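Local coordinates for probable glutamine-binding lipoprotein GlnH (GLNBP) (Mycobacterium tuberculosis H37Rv, PDB 6H2T) that binds aspartate and glutamate as a solute-binding lipoprotein, probably helping control protein kinase G and glutamate metabolism, at residues G57-S62 and V189-D194; T122-C127 and A232-G237; L140-R145 and D210-A215. One frame throughout, in Å; residues are numbered along the deposited sequence.

Contact 1. Residues G57-S62 and V189-D194. With GLU (glutamic acid), chain B.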
ATOM      1  N   GLY A  57      -4.138  10.862   1.650  1.00 13.83           N
ATOM      2  CA  GLY A  57      -2.772  10.625   2.097  1.00 14.87           C
ATOM      3  C   GLY A  57      -2.096   9.537   1.288  1.00 15.73           C
ATOM      4  O   GLY A  57      -2.653   8.451   1.103  1.00 14.08           O
ATOM      5  N   LEU A  58      -0.893   9.831   0.805  1.00 15.52           N
ATOM      6  CA  LEU A  58      -0.067   8.882   0.046  1.00 14.72           C
ATOM      7  C   LEU A  58       1.301   9.543  -0.099  1.00 13.84           C
ATOM      8  O   LEU A  58       1.544  10.589   0.505  1.00 15.05           O
ATOM      9  CB  LEU A  58      -0.707   8.520  -1.296  1.00 14.33           C
ATOM     10  CG  LEU A  58      -1.349   9.652  -2.103  1.00 15.37           C
ATOM     11  CD1 LEU A  58      -0.313  10.638  -2.662  1.00 17.49           C
ATOM     12  CD2 LEU A  58      -2.171   9.041  -3.219  1.00 15.77           C
ATOM     13  N   ASP A  59       2.209   8.955  -0.877  1.00 18.53           N
ATOM     14  CA  ASP A  59       3.462   9.675  -1.158  1.00 17.53           C
ATOM     15  C   ASP A  59       3.839   9.416  -2.612  1.00 16.77           C
ATOM     16  O   ASP A  59       3.030   8.911  -3.394  1.00 18.40           O
ATOM     17  CB  ASP A  59       4.550   9.354  -0.109  1.00 19.80           C
ATOM     18  CG  ASP A  59       5.270   8.011  -0.302  1.00 23.66           C
ATOM     19  OD1 ASP A  59       5.040   7.249  -1.270  1.00 20.36           O
ATOM     20  OD2 ASP A  59       6.112   7.722   0.591  1.00 22.95           O
ATOM     21  N   ILE A  60       5.037   9.834  -3.026  1.00 16.93           N
ATOM     22  CA  ILE A  60       5.362   9.652  -4.437  1.00 17.59           C
ATOM     23  C   ILE A  60       6.510   8.665  -4.581  1.00 19.87           C
ATOM     24  O   ILE A  60       7.257   8.707  -5.561  1.00 20.03           O
ATOM     25  CB  ILE A  60       5.674  10.987  -5.140  1.00 18.31           C
ATOM     26  CG1 ILE A  60       6.812  11.732  -4.446  1.00 23.95           C
ATOM     27  CG2 ILE A  60       4.414  11.858  -5.195  1.00 19.47           C
ATOM     28  CD1 ILE A  60       7.320  12.940  -5.248  1.00 31.77           C
ATOM     29  N   GLY A  61       6.631   7.741  -3.634  1.00 16.00           N
ATOM     30  CA  GLY A  61       7.725   6.787  -3.651  1.00 17.33           C
ATOM     31  C   GLY A  61       7.388   5.377  -4.089  1.00 17.77           C
ATOM     32  O   GLY A  61       8.239   4.487  -3.943  1.00 18.31           O
ATOM     33  N   SER A  62       6.192   5.135  -4.644  1.00 16.07           N
ATOM     34  CA  SER A  62       5.751   3.790  -5.034  1.00 15.31           C
ATOM     35  C   SER A  62       5.330   3.786  -6.501  1.00 15.00           C
ATOM     36  O   SER A  62       4.160   3.979  -6.829  1.00 14.09           O
ATOM     37  CB  SER A  62       4.612   3.306  -4.145  1.00 17.12           C
ATOM     38  OG  SER A  62       5.065   3.166  -2.805  1.00 16.00           O
ATOM     39  N   VAL A 189      14.322   2.666   5.316  1.00 14.53           N
ATOM     40  CA  VAL A 189      14.276   3.927   4.574  1.00 14.53           C
ATOM     41  C   VAL A 189      12.888   4.541   4.728  1.00 16.15           C
ATOM     42  O   VAL A 189      11.984   3.954   5.332  1.00 15.63           O
ATOM     43  CB  VAL A 189      14.599   3.728   3.078  1.00 16.13           C
ATOM     44  CG1 VAL A 189      16.064   3.306   2.881  1.00 17.64           C
ATOM     45  CG2 VAL A 189      13.660   2.698   2.494  1.00 16.74           C
ATOM     46  N   VAL A 190      12.713   5.737   4.158  1.00 15.80           N
ATOM     47  CA  VAL A 190      11.422   6.417   4.230  1.00 16.82           C
ATOM     48  C   VAL A 190      10.424   5.787   3.269  1.00 16.07           C
ATOM     49  O   VAL A 190       9.270   5.544   3.632  1.00 16.84           O
ATOM     50  CB  VAL A 190      11.582   7.919   3.941  1.00 17.94           C
ATOM     51  CG1 VAL A 190      10.197   8.596   3.897  1.00 19.18           C
ATOM     52  CG2 VAL A 190      12.450   8.574   4.999  1.00 19.31           C
ATOM     53  N   ASN A 191      10.832   5.534   2.024  1.00 14.98           N
ATOM     54  CA  ASN A 191       9.879   5.041   1.038  1.00 15.53           C
ATOM     55  C   ASN A 191      10.538   4.024   0.115  1.00 15.64           C
ATOM     56  O   ASN A 191      11.750   3.789   0.158  1.00 14.30           O
ATOM     57  CB  ASN A 191       9.245   6.196   0.237  1.00 16.29           C
ATOM     58  CG  ASN A 191      10.260   6.999  -0.555  1.00 16.31           C
ATOM     59  OD1 ASN A 191      11.025   6.446  -1.332  1.00 18.13           O
ATOM     60  ND2 ASN A 191      10.244   8.315  -0.381  1.00 19.96           N
ATOM     61  N   TRP A 192       9.715   3.411  -0.735  1.00 13.63           N
ATOM     62  CA  TRP A 192      10.196   2.267  -1.500  1.00 12.96           C
ATOM     63  C   TRP A 192      11.146   2.689  -2.610  1.00 15.00           C
ATOM     64  O   TRP A 192      12.075   1.941  -2.941  1.00 14.72           O
ATOM     65  CB  TRP A 192       8.991   1.464  -2.007  1.00 15.90           C
ATOM     66  CG  TRP A 192       8.313   0.817  -0.824  1.00 15.93           C
ATOM     67  CD1 TRP A 192       7.108   1.143  -0.283  1.00 16.60           C
ATOM     68  CD2 TRP A 192       8.857  -0.219  -0.001  1.00 15.61           C
ATOM     69  NE1 TRP A 192       6.854   0.353   0.821  1.00 15.59           N
ATOM     70  CE2 TRP A 192       7.910  -0.495   1.009  1.00 14.53           C
ATOM     71  CE3 TRP A 192      10.051  -0.957  -0.029  1.00 14.38           C
ATOM     72  CZ2 TRP A 192       8.122  -1.472   1.989  1.00 14.63           C
ATOM     73  CZ3 TRP A 192      10.264  -1.926   0.954  1.00 17.18           C
ATOM     74  CH2 TRP A 192       9.308  -2.163   1.950  1.00 14.36           C
ATOM     75  N   ALA A 193      10.970   3.897  -3.155  1.00 15.39           N
ATOM     76  CA  ALA A 193      11.934   4.414  -4.118  1.00 16.42           C
ATOM     77  C   ALA A 193      13.331   4.496  -3.520  1.00 17.48           C
ATOM     78  O   ALA A 193      14.330   4.301  -4.233  1.00 16.63           O
ATOM     79  CB  ALA A 193      11.482   5.789  -4.614  1.00 18.08           C
ATOM     80  N   ASP A 194      13.426   4.784  -2.213  1.00 14.60           N
ATOM     81  CA  ASP A 194      14.733   4.845  -1.560  1.00 14.67           C
ATOM     82  C   ASP A 194      15.407   3.478  -1.532  1.00 17.20           C
ATOM     83  O   ASP A 194      16.640   3.393  -1.612  1.00 16.56           O
ATOM     84  CB  ASP A 194      14.600   5.382  -0.127  1.00 14.34           C
ATOM     85  CG  ASP A 194      14.067   6.804  -0.069  1.00 18.55           C
ATOM     86  OD1 ASP A 194      14.282   7.574  -1.020  1.00 21.57           O
ATOM     87  OD2 ASP A 194      13.419   7.151   0.943  1.00 20.87           O
TER
HETATM   88  N   GLU B 401       1.474  -3.076   2.220  1.00 13.78           N
HETATM   89  CA  GLU B 401       2.424  -3.201   3.335  1.00 13.82           C
HETATM   90  C   GLU B 401       2.036  -2.263   4.476  1.00 19.07           C
HETATM   91  O   GLU B 401       2.852  -1.880   5.324  1.00 14.03           O
HETATM   92  CB  GLU B 401       3.868  -2.917   2.869  1.00 14.08           C
HETATM   93  CG  GLU B 401       4.014  -1.875   1.761  1.00 16.02           C
HETATM   94  CD  GLU B 401       3.616  -0.476   2.197  1.00 17.15           C
HETATM   95  OE1 GLU B 401       4.489   0.432   2.235  1.00 16.81           O
HETATM   96  OE2 GLU B 401       2.418  -0.271   2.465  1.00 17.29           O
HETATM   97  OXT GLU B 401       0.864  -1.879   4.550  1.00 14.53           O
HETATM   98  O   HOH W   1       6.636   5.679   2.469  1.00 16.28           O
HETATM   99  O   HOH W   2       6.545   4.674  -1.040  1.00 18.07           O
HETATM  100  O   HOH W   3       7.829   9.622   1.161  1.00 23.23           O
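Asp59 and Asn191 cross with their flat ends nearly perpendicular, the carboxylate and amide planes 88° apart, and Asp59 OD2 lies 3.5 Å from Asn191 CB. Two waters bridge the segments here: one links Asp59 OD2 to Asn191 ND2, the other links the same oxygen to Val190 O. The second carboxylate oxygen, OD1, takes the N-H of Gly61 at 2.9 Å, closing an Asx turn; Gly61 lies against the start of helix 192-200. Glycine suits the place, its CA lying 4.0 Å from Asn191 CG. Gly61 O accepts a weak bond from Ala193 N (2.9 Å). Here the two lobes of a family 3 solute-binding protein meet over the bound ligand. Asn191 and Asp194 make a capping box at the helix start: with Asn191 CG between the backbone N and the carbonyl carbon (chi1 62°), OD1 accepts from Asp194 N at 3.1 Å, and Asn191 N donates back to Asp194 OD2. Trp192 starts out pointing at 57-62, CB resting on Gly61 O, but its indole then leads away toward the ligand. The ring passes Ser62 OG edge-on, and its N-H points almost straight (174°) at OE1 of the bound glutamate, NE1 to OE1 2.8 Å.

Contact 2. Residues T122-C127 and A232-G237. With GLU (glutamic acid), chain B.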
ATOM      1  N   THR A 122      -1.066   1.680  -0.531  1.00 12.67           N
ATOM      2  CA  THR A 122      -0.833   0.244  -0.406  1.00 12.21           C
ATOM      3  C   THR A 122      -1.013  -0.256   1.022  1.00 14.57           C
ATOM      4  O   THR A 122      -0.169  -0.998   1.530  1.00 14.92           O
ATOM      5  CB  THR A 122       0.570  -0.130  -0.929  1.00 13.03           C
ATOM      6  OG1 THR A 122       1.595   0.591  -0.212  1.00 14.54           O
ATOM      7  CG2 THR A 122       0.684   0.184  -2.420  1.00 13.71           C
ATOM      8  N   MET A 123      -2.117   0.101   1.671  1.00 13.26           N
ATOM      9  CA  MET A 123      -2.200  -0.052   3.124  1.00 11.82           C
ATOM     10  C   MET A 123      -2.796  -1.407   3.485  1.00 12.97           C
ATOM     11  O   MET A 123      -4.013  -1.608   3.417  1.00 13.11           O
ATOM     12  CB  MET A 123      -3.006   1.084   3.742  1.00 13.57           C
ATOM     13  CG  MET A 123      -2.793   1.151   5.239  1.00 12.00           C
ATOM     14  SD  MET A 123      -3.470   2.665   5.919  1.00 15.15           S
ATOM     15  CE  MET A 123      -3.046   2.473   7.648  1.00 16.25           C
ATOM     16  N   SER A 124      -1.937  -2.329   3.918  1.00 10.69           N
ATOM     17  CA  SER A 124      -2.405  -3.645   4.338  1.00 12.24           C
ATOM     18  C   SER A 124      -3.351  -3.549   5.530  1.00 13.83           C
ATOM     19  O   SER A 124      -3.077  -2.847   6.514  1.00 15.53           O
ATOM     20  CB  SER A 124      -1.217  -4.539   4.677  1.00 13.78           C
ATOM     21  OG  SER A 124      -0.506  -4.821   3.482  1.00 13.07           O
ATOM     22  N   ILE A 125      -4.466  -4.268   5.437  1.00 13.80           N
ATOM     23  CA  ILE A 125      -5.445  -4.342   6.520  1.00 14.98           C
ATOM     24  C   ILE A 125      -4.974  -5.392   7.520  1.00 15.62           C
ATOM     25  O   ILE A 125      -4.828  -6.567   7.171  1.00 18.09           O
ATOM     26  CB  ILE A 125      -6.835  -4.710   5.981  1.00 13.26           C
ATOM     27  CG1 ILE A 125      -7.284  -3.708   4.914  1.00 16.53           C
ATOM     28  CG2 ILE A 125      -7.842  -4.820   7.136  1.00 15.30           C
ATOM     29  CD1 ILE A 125      -8.391  -4.242   4.007  1.00 18.60           C
ATOM     30  N   THR A 126      -4.740  -4.979   8.765  1.00 16.85           N
ATOM     31  CA  THR A 126      -4.284  -5.900   9.796  1.00 17.00           C
ATOM     32  C   THR A 126      -5.089  -5.690  11.071  1.00 17.00           C
ATOM     33  O   THR A 126      -5.666  -4.625  11.303  1.00 18.15           O
ATOM     34  CB  THR A 126      -2.787  -5.736  10.137  1.00 20.01           C
ATOM     35  OG1 THR A 126      -2.589  -4.498  10.837  1.00 18.33           O
ATOM     36  CG2 THR A 126      -1.918  -5.766   8.873  1.00 22.46           C
ATOM     37  N   CYS A 127      -5.104  -6.732  11.909  1.00 19.09           N
ATOM     38  CA  CYS A 127      -5.788  -6.649  13.194  1.00 25.62           C
ATOM     39  C   CYS A 127      -5.183  -5.579  14.088  1.00 22.95           C
ATOM     40  O   CYS A 127      -5.912  -4.850  14.773  1.00 23.11           O
ATOM     41  CB  CYS A 127      -5.735  -8.006  13.879  1.00 32.64           C
ATOM     42  SG  CYS A 127      -6.816  -9.159  13.054  1.00 35.55           S
ATOM     43  N   ALA A 232       3.870 -13.377   2.821  1.00 17.78           N
ATOM     44  CA  ALA A 232       2.851 -12.818   3.706  1.00 15.35           C
ATOM     45  C   ALA A 232       1.791 -12.103   2.889  1.00 14.36           C
ATOM     46  O   ALA A 232       2.117 -11.235   2.073  1.00 15.71           O
ATOM     47  CB  ALA A 232       3.449 -11.826   4.710  1.00 18.36           C
ATOM     48  N   ASP A 233       0.529 -12.445   3.122  1.00 16.29           N
ATOM     49  CA  ASP A 233      -0.570 -11.803   2.412  1.00 16.59           C
ATOM     50  C   ASP A 233      -0.666 -10.324   2.766  1.00 15.62           C
ATOM     51  O   ASP A 233      -0.437  -9.926   3.911  1.00 14.89           O
ATOM     52  CB  ASP A 233      -1.888 -12.495   2.754  1.00 17.73           C
ATOM     53  CG  ASP A 233      -3.067 -11.872   2.041  1.00 25.55           C
ATOM     54  OD1 ASP A 233      -3.019 -11.826   0.795  1.00 21.69           O
ATOM     55  OD2 ASP A 233      -4.032 -11.441   2.714  1.00 22.98           O
ATOM     56  N   GLN A 234      -1.029  -9.506   1.775  1.00 14.50           N
ATOM     57  CA  GLN A 234      -1.149  -8.059   1.954  1.00 13.63           C
ATOM     58  C   GLN A 234      -2.443  -7.571   1.322  1.00 14.36           C
ATOM     59  O   GLN A 234      -2.458  -7.140   0.156  1.00 14.79           O
ATOM     60  CB  GLN A 234       0.046  -7.322   1.347  1.00 14.59           C
ATOM     61  CG  GLN A 234       1.394  -7.902   1.709  1.00 13.28           C
ATOM     62  CD  GLN A 234       1.780  -7.685   3.168  1.00 14.78           C
ATOM     63  OE1 GLN A 234       1.398  -6.691   3.805  1.00 15.50           O
ATOM     64  NE2 GLN A 234       2.560  -8.603   3.694  1.00 14.10           N
ATOM     65  N   PRO A 235      -3.546  -7.598   2.062  1.00 13.85           N
ATOM     66  CA  PRO A 235      -4.811  -7.119   1.494  1.00 14.07           C
ATOM     67  C   PRO A 235      -4.974  -5.620   1.688  1.00 14.84           C
ATOM     68  O   PRO A 235      -5.088  -5.149   2.827  1.00 14.29           O
ATOM     69  CB  PRO A 235      -5.865  -7.920   2.267  1.00 14.35           C
ATOM     70  CG  PRO A 235      -5.221  -8.159   3.632  1.00 18.70           C
ATOM     71  CD  PRO A 235      -3.710  -8.151   3.420  1.00 16.69           C
ATOM     72  N   TYR A 236      -4.993  -4.867   0.586  1.00 14.57           N
ATOM     73  CA  TYR A 236      -5.009  -3.407   0.656  1.00 15.52           C
ATOM     74  C   TYR A 236      -6.400  -2.900   0.988  1.00 13.46           C
ATOM     75  O   TYR A 236      -7.385  -3.301   0.355  1.00 14.70           O
ATOM     76  CB  TYR A 236      -4.600  -2.778  -0.672  1.00 14.09           C
ATOM     77  CG  TYR A 236      -3.162  -2.964  -1.079  1.00 12.19           C
ATOM     78  CD1 TYR A 236      -2.249  -3.625  -0.259  1.00 15.04           C
ATOM     79  CD2 TYR A 236      -2.722  -2.473  -2.293  1.00 14.15           C
ATOM     80  CE1 TYR A 236      -0.923  -3.794  -0.661  1.00 13.37           C
ATOM     81  CE2 TYR A 236      -1.409  -2.628  -2.692  1.00 15.22           C
ATOM     82  CZ  TYR A 236      -0.523  -3.282  -1.877  1.00 16.00           C
ATOM     83  OH  TYR A 236       0.781  -3.418  -2.292  1.00 15.58           O
ATOM     84  N   GLY A 237      -6.472  -1.951   1.916  1.00 12.65           N
ATOM     85  CA  GLY A 237      -7.712  -1.258   2.187  1.00 13.66           C
ATOM     86  C   GLY A 237      -7.477   0.238   2.141  1.00 14.72           C
ATOM     87  O   GLY A 237      -6.354   0.717   2.275  1.00 13.63           O
TER
HETATM   88  N   GLU B 401       1.474  -3.076   2.220  1.00 13.78           N
HETATM   89  CA  GLU B 401       2.424  -3.201   3.335  1.00 13.82           C
HETATM   90  C   GLU B 401       2.036  -2.263   4.476  1.00 19.07           C
HETATM   91  O   GLU B 401       2.852  -1.880   5.324  1.00 14.03           O
HETATM   92  CB  GLU B 401       3.868  -2.917   2.869  1.00 14.08           C
HETATM   93  CG  GLU B 401       4.014  -1.875   1.761  1.00 16.02           C
HETATM   94  CD  GLU B 401       3.616  -0.476   2.197  1.00 17.15           C
HETATM   95  OE1 GLU B 401       4.489   0.432   2.235  1.00 16.81           O
HETATM   96  OE2 GLU B 401       2.418  -0.271   2.465  1.00 17.29           O
HETATM   97  OXT GLU B 401       0.864  -1.879   4.550  1.00 14.53           O
HETATM   98  O   HOH W   4      -4.269   1.826   0.786  1.00 13.77           O
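The loop 122-127 forms a wall of the amino acid pocket and is joined to strand 233-241 by a single beta bridge between Ser124 and Tyr236. Two backbone bonds frame it, Gly237 N to Met123 O at 2.9 Å and Ile125 N to Pro235 O at 2.8 Å. Proline suits its place because this bridge needs only its carbonyl. Thr122 lies with CA over the centre of the Tyr236 ring, a CH-pi contact 3.7 Å from the centroid and 9° off the normal. The ring face lies against the residue whose O accepts from the ligand amino group. With chi1 at 58°, Thr122 OG1 turns from the ring to donate to glutamate OE2. Ser124 OG gives its proton to Gln234 OE1 (2.7 Å), in the amide plane and on a lone pair, which leaves the hydroxyl oxygen to accept from the ligand N at 2.9 Å; Ser124 N holds OXT. Gln234, also lining the pocket, helps orient Ser124; its OE1 also bonds Thr172 OG1. Glycine suits position 237 because Ile125 CD1 lies 3.6 Å from Gly237 CA. Beyond the pair, Met123 reaches helix 107-112, Ile125 packs on Phe135 of strand 133-135, and Tyr236 leans on Leu140 and Ala142 of strand 140-149.

Contact 3. Residues L140-R145 and D210-A215. With GLU (glutamic acid), chain B.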
ATOM      1  N   LEU A 140      -7.207  -4.557  -3.445  1.00 14.45           N
ATOM      2  CA  LEU A 140      -6.157  -5.261  -4.174  1.00 13.98           C
ATOM      3  C   LEU A 140      -5.490  -6.198  -3.188  1.00 14.88           C
ATOM      4  O   LEU A 140      -5.278  -5.822  -2.037  1.00 16.42           O
ATOM      5  CB  LEU A 140      -5.115  -4.289  -4.762  1.00 12.62           C
ATOM      6  CG  LEU A 140      -4.101  -4.891  -5.737  1.00 15.49           C
ATOM      7  CD1 LEU A 140      -4.757  -5.295  -7.057  1.00 15.99           C
ATOM      8  CD2 LEU A 140      -3.011  -3.871  -5.999  1.00 15.78           C
ATOM      9  N   ASP A 141      -5.159  -7.410  -3.628  1.00 14.92           N
ATOM     10  CA  ASP A 141      -4.531  -8.384  -2.740  1.00 14.30           C
ATOM     11  C   ASP A 141      -3.124  -8.684  -3.248  1.00 17.39           C
ATOM     12  O   ASP A 141      -2.964  -9.261  -4.324  1.00 23.57           O
ATOM     13  CB  ASP A 141      -5.366  -9.660  -2.658  1.00 15.37           C
ATOM     14  CG  ASP A 141      -4.837 -10.620  -1.617  1.00 28.66           C
ATOM     15  OD1 ASP A 141      -4.395 -10.140  -0.548  1.00 21.43           O
ATOM     16  OD2 ASP A 141      -4.856 -11.845  -1.864  1.00 29.14           O
ATOM     17  N   ALA A 142      -2.107  -8.318  -2.472  1.00 13.29           N
ATOM     18  CA  ALA A 142      -0.719  -8.547  -2.860  1.00 13.56           C
ATOM     19  C   ALA A 142      -0.076  -9.573  -1.927  1.00 14.77           C
ATOM     20  O   ALA A 142      -0.689 -10.051  -0.973  1.00 15.55           O
ATOM     21  CB  ALA A 142       0.058  -7.231  -2.854  1.00 16.37           C
ATOM     22  N   ASN A 143       1.179  -9.928  -2.216  1.00 13.13           N
ATOM     23  CA  ASN A 143       1.916 -10.824  -1.335  1.00 15.66           C
ATOM     24  C   ASN A 143       3.380 -10.424  -1.293  1.00 15.33           C
ATOM     25  O   ASN A 143       3.964 -10.052  -2.313  1.00 14.10           O
ATOM     26  CB  ASN A 143       1.788 -12.281  -1.768  1.00 16.85           C
ATOM     27  CG  ASN A 143       1.763 -13.225  -0.582  1.00 27.78           C
ATOM     28  OD1 ASN A 143       2.770 -13.388   0.105  1.00 27.71           O
ATOM     29  ND2 ASN A 143       0.599 -13.827  -0.313  1.00 24.79           N
ATOM     30  N   GLN A 144       3.964 -10.497  -0.102  1.00 13.71           N
ATOM     31  CA  GLN A 144       5.347 -10.085   0.080  1.00 12.24           C
ATOM     32  C   GLN A 144       6.291 -11.054  -0.614  1.00 15.77           C
ATOM     33  O   GLN A 144       6.169 -12.268  -0.448  1.00 13.70           O
ATOM     34  CB  GLN A 144       5.677 -10.028   1.569  1.00 13.03           C
ATOM     35  CG  GLN A 144       7.106  -9.576   1.799  1.00 13.53           C
ATOM     36  CD  GLN A 144       7.329  -9.118   3.217  1.00 16.72           C
ATOM     37  OE1 GLN A 144       6.383  -8.973   3.985  1.00 15.54           O
ATOM     38  NE2 GLN A 144       8.590  -8.917   3.584  1.00 14.88           N
ATOM     39  N   ARG A 145       7.239 -10.527  -1.383  1.00 14.58           N
ATOM     40  CA  ARG A 145       8.241 -11.380  -2.025  1.00 13.30           C
ATOM     41  C   ARG A 145       9.591 -10.681  -1.912  1.00 16.64           C
ATOM     42  O   ARG A 145       9.777  -9.776  -1.093  1.00 15.20           O
ATOM     43  CB  ARG A 145       7.833 -11.705  -3.474  1.00 15.63           C
ATOM     44  CG  ARG A 145       6.553 -12.545  -3.555  1.00 14.87           C
ATOM     45  CD  ARG A 145       6.252 -13.025  -4.969  1.00 16.98           C
ATOM     46  NE  ARG A 145       7.267 -13.968  -5.442  1.00 16.76           N
ATOM     47  CZ  ARG A 145       7.380 -14.384  -6.701  1.00 20.26           C
ATOM     48  NH1 ARG A 145       6.532 -13.948  -7.631  1.00 18.11           N
ATOM     49  NH2 ARG A 145       8.343 -15.242  -7.032  1.00 18.96           N
ATOM     50  N   ASP A 210       5.664  -6.049  -0.770  1.00 12.04           N
ATOM     51  CA  ASP A 210       4.571  -6.462  -1.647  1.00 12.67           C
ATOM     52  C   ASP A 210       5.053  -6.638  -3.081  1.00 13.17           C
ATOM     53  O   ASP A 210       5.715  -5.751  -3.631  1.00 14.25           O
ATOM     54  CB  ASP A 210       3.476  -5.393  -1.641  1.00 12.80           C
ATOM     55  CG  ASP A 210       3.001  -5.025  -0.250  1.00 14.92           C
ATOM     56  OD1 ASP A 210       3.441  -5.634   0.744  1.00 13.53           O
ATOM     57  OD2 ASP A 210       2.173  -4.090  -0.173  1.00 14.64           O
ATOM     58  N   ASP A 211       4.658  -7.758  -3.707  1.00 13.31           N
ATOM     59  CA  ASP A 211       5.112  -8.011  -5.074  1.00 12.49           C
ATOM     60  C   ASP A 211       4.609  -6.949  -6.040  1.00 15.62           C
ATOM     61  O   ASP A 211       5.271  -6.665  -7.045  1.00 14.01           O
ATOM     62  CB  ASP A 211       4.713  -9.426  -5.534  1.00 15.88           C
ATOM     63  CG  ASP A 211       3.196  -9.734  -5.443  1.00 21.02           C
ATOM     64  OD1 ASP A 211       2.373  -8.955  -4.909  1.00 16.01           O
ATOM     65  OD2 ASP A 211       2.831 -10.826  -5.939  1.00 20.98           O
ATOM     66  N   THR A 212       3.457  -6.346  -5.741  1.00 12.30           N
ATOM     67  CA  THR A 212       2.960  -5.182  -6.479  1.00 13.07           C
ATOM     68  C   THR A 212       3.982  -4.050  -6.504  1.00 13.81           C
ATOM     69  O   THR A 212       4.308  -3.507  -7.568  1.00 13.54           O
ATOM     70  CB  THR A 212       1.686  -4.693  -5.795  1.00 11.74           C
ATOM     71  OG1 THR A 212       1.924  -4.741  -4.382  1.00 14.18           O
ATOM     72  CG2 THR A 212       0.502  -5.593  -6.147  1.00 14.11           C
ATOM     73  N   ILE A 213       4.457  -3.641  -5.318  1.00 12.12           N
ATOM     74  CA  ILE A 213       5.456  -2.576  -5.239  1.00 12.71           C
ATOM     75  C   ILE A 213       6.763  -3.006  -5.899  1.00 12.65           C
ATOM     76  O   ILE A 213       7.396  -2.219  -6.621  1.00 13.38           O
ATOM     77  CB  ILE A 213       5.666  -2.174  -3.767  1.00 13.07           C
ATOM     78  CG1 ILE A 213       4.389  -1.526  -3.214  1.00 12.95           C
ATOM     79  CG2 ILE A 213       6.913  -1.267  -3.600  1.00 14.43           C
ATOM     80  CD1 ILE A 213       4.387  -1.401  -1.691  1.00 13.05           C
ATOM     81  N   LEU A 214       7.194  -4.252  -5.660  1.00 12.94           N
ATOM     82  CA  LEU A 214       8.422  -4.743  -6.288  1.00 13.35           C
ATOM     83  C   LEU A 214       8.322  -4.692  -7.802  1.00 15.40           C
ATOM     84  O   LEU A 214       9.298  -4.351  -8.473  1.00 14.33           O
ATOM     85  CB  LEU A 214       8.735  -6.173  -5.844  1.00 14.53           C
ATOM     86  CG  LEU A 214       8.958  -6.365  -4.341  1.00 10.94           C
ATOM     87  CD1 LEU A 214       9.282  -7.835  -4.096  1.00 12.39           C
ATOM     88  CD2 LEU A 214      10.078  -5.485  -3.830  1.00 12.94           C
ATOM     89  N   ALA A 215       7.155  -5.035  -8.360  1.00 13.22           N
ATOM     90  CA  ALA A 215       6.997  -4.958  -9.812  1.00 14.70           C
ATOM     91  C   ALA A 215       7.175  -3.529 -10.315  1.00 14.46           C
ATOM     92  O   ALA A 215       7.704  -3.311 -11.409  1.00 16.00           O
ATOM     93  CB  ALA A 215       5.632  -5.512 -10.213  1.00 16.89           C
TER
HETATM   94  N   GLU B 401       1.474  -3.076   2.220  1.00 13.78           N
HETATM   95  CA  GLU B 401       2.424  -3.201   3.335  1.00 13.82           C
HETATM   96  C   GLU B 401       2.036  -2.263   4.476  1.00 19.07           C
HETATM   97  O   GLU B 401       2.852  -1.880   5.324  1.00 14.03           O
HETATM   98  CB  GLU B 401       3.868  -2.917   2.869  1.00 14.08           C
HETATM   99  CG  GLU B 401       4.014  -1.875   1.761  1.00 16.02           C
HETATM  100  CD  GLU B 401       3.616  -0.476   2.197  1.00 17.15           C
HETATM  101  OE1 GLU B 401       4.489   0.432   2.235  1.00 16.81           O
HETATM  102  OE2 GLU B 401       2.418  -0.271   2.465  1.00 17.29           O
HETATM  103  OXT GLU B 401       0.864  -1.879   4.550  1.00 14.53           O
HETATM  104  O   HOH W   5       5.233  -6.693   2.509  1.00 14.61           O
HETATM  105  O   HOH W   6       4.450 -12.084  -7.790  1.00 24.73           O
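Asp211, the first residue of helix 211-220, bonds twice to Asn143 of strand 140-149 where the helix sets off across the sheet, the short axes 77° apart. The contact belongs to the lobe of the periplasmic-binding-protein fold that supplies Asp210 to the ligand. Its tight part lies under Ala142, whose CB is 3.5 Å from both Asp211 OD1 and Thr212 OG1, an approach that suits a lone methyl. Gln144 and Asp210 form an antiparallel non-hydrogen-bonded bridge, CA to CA 4.1 Å. Leu140 CD2 and Thr212 CG2 meet tip to tip at 3.9 Å. Thr212 OG1 bonds Tyr236 OH, and Asp210 OD2 probably does too; OD2 also takes the ligand amino group at 2.7 Å, so it has two partners, which would probably stabilise a negative charge. Toward solvent the fit is looser. The aliphatic part of Arg145 rests on Asp211 CB, but its guanidinium turns to Gly228 O through NH2, while a water joins NH1 to Asp211 OD2 instead of a direct salt bridge. Asp211, with chi1 56°, folds its carboxylate back against the strand, where the N-H of Asn143 reaches OD1 from above the carboxylate plane at 3.1 Å and nearly straight, 174°.

All three contacts touch the bound glutamate. Contact 1 holds its side-chain carboxylate through Trp192; contact 2 reaches that carboxylate, the alpha-carboxylate and the amino group; contact 3 adds the carboxylate of Asp210, probably charged, beside the amino group. Arg107, Arg129 and Thr172 also bond the ligand. Contacts 2 and 3 are close neighbours, their centres about 10 Å apart, because strands 233-241 and 140-149 adjoin in one sheet; Gln234 CG packs on Asp210 OD1 at 3.2 Å. Contact 1 lies farther away, about 15 Å between centres from contact 3, yet Trp192 CG packs on Ile213 CG2 at 3.7 Å. Contacts 1 and 2, about 17 Å apart between centres, do not touch.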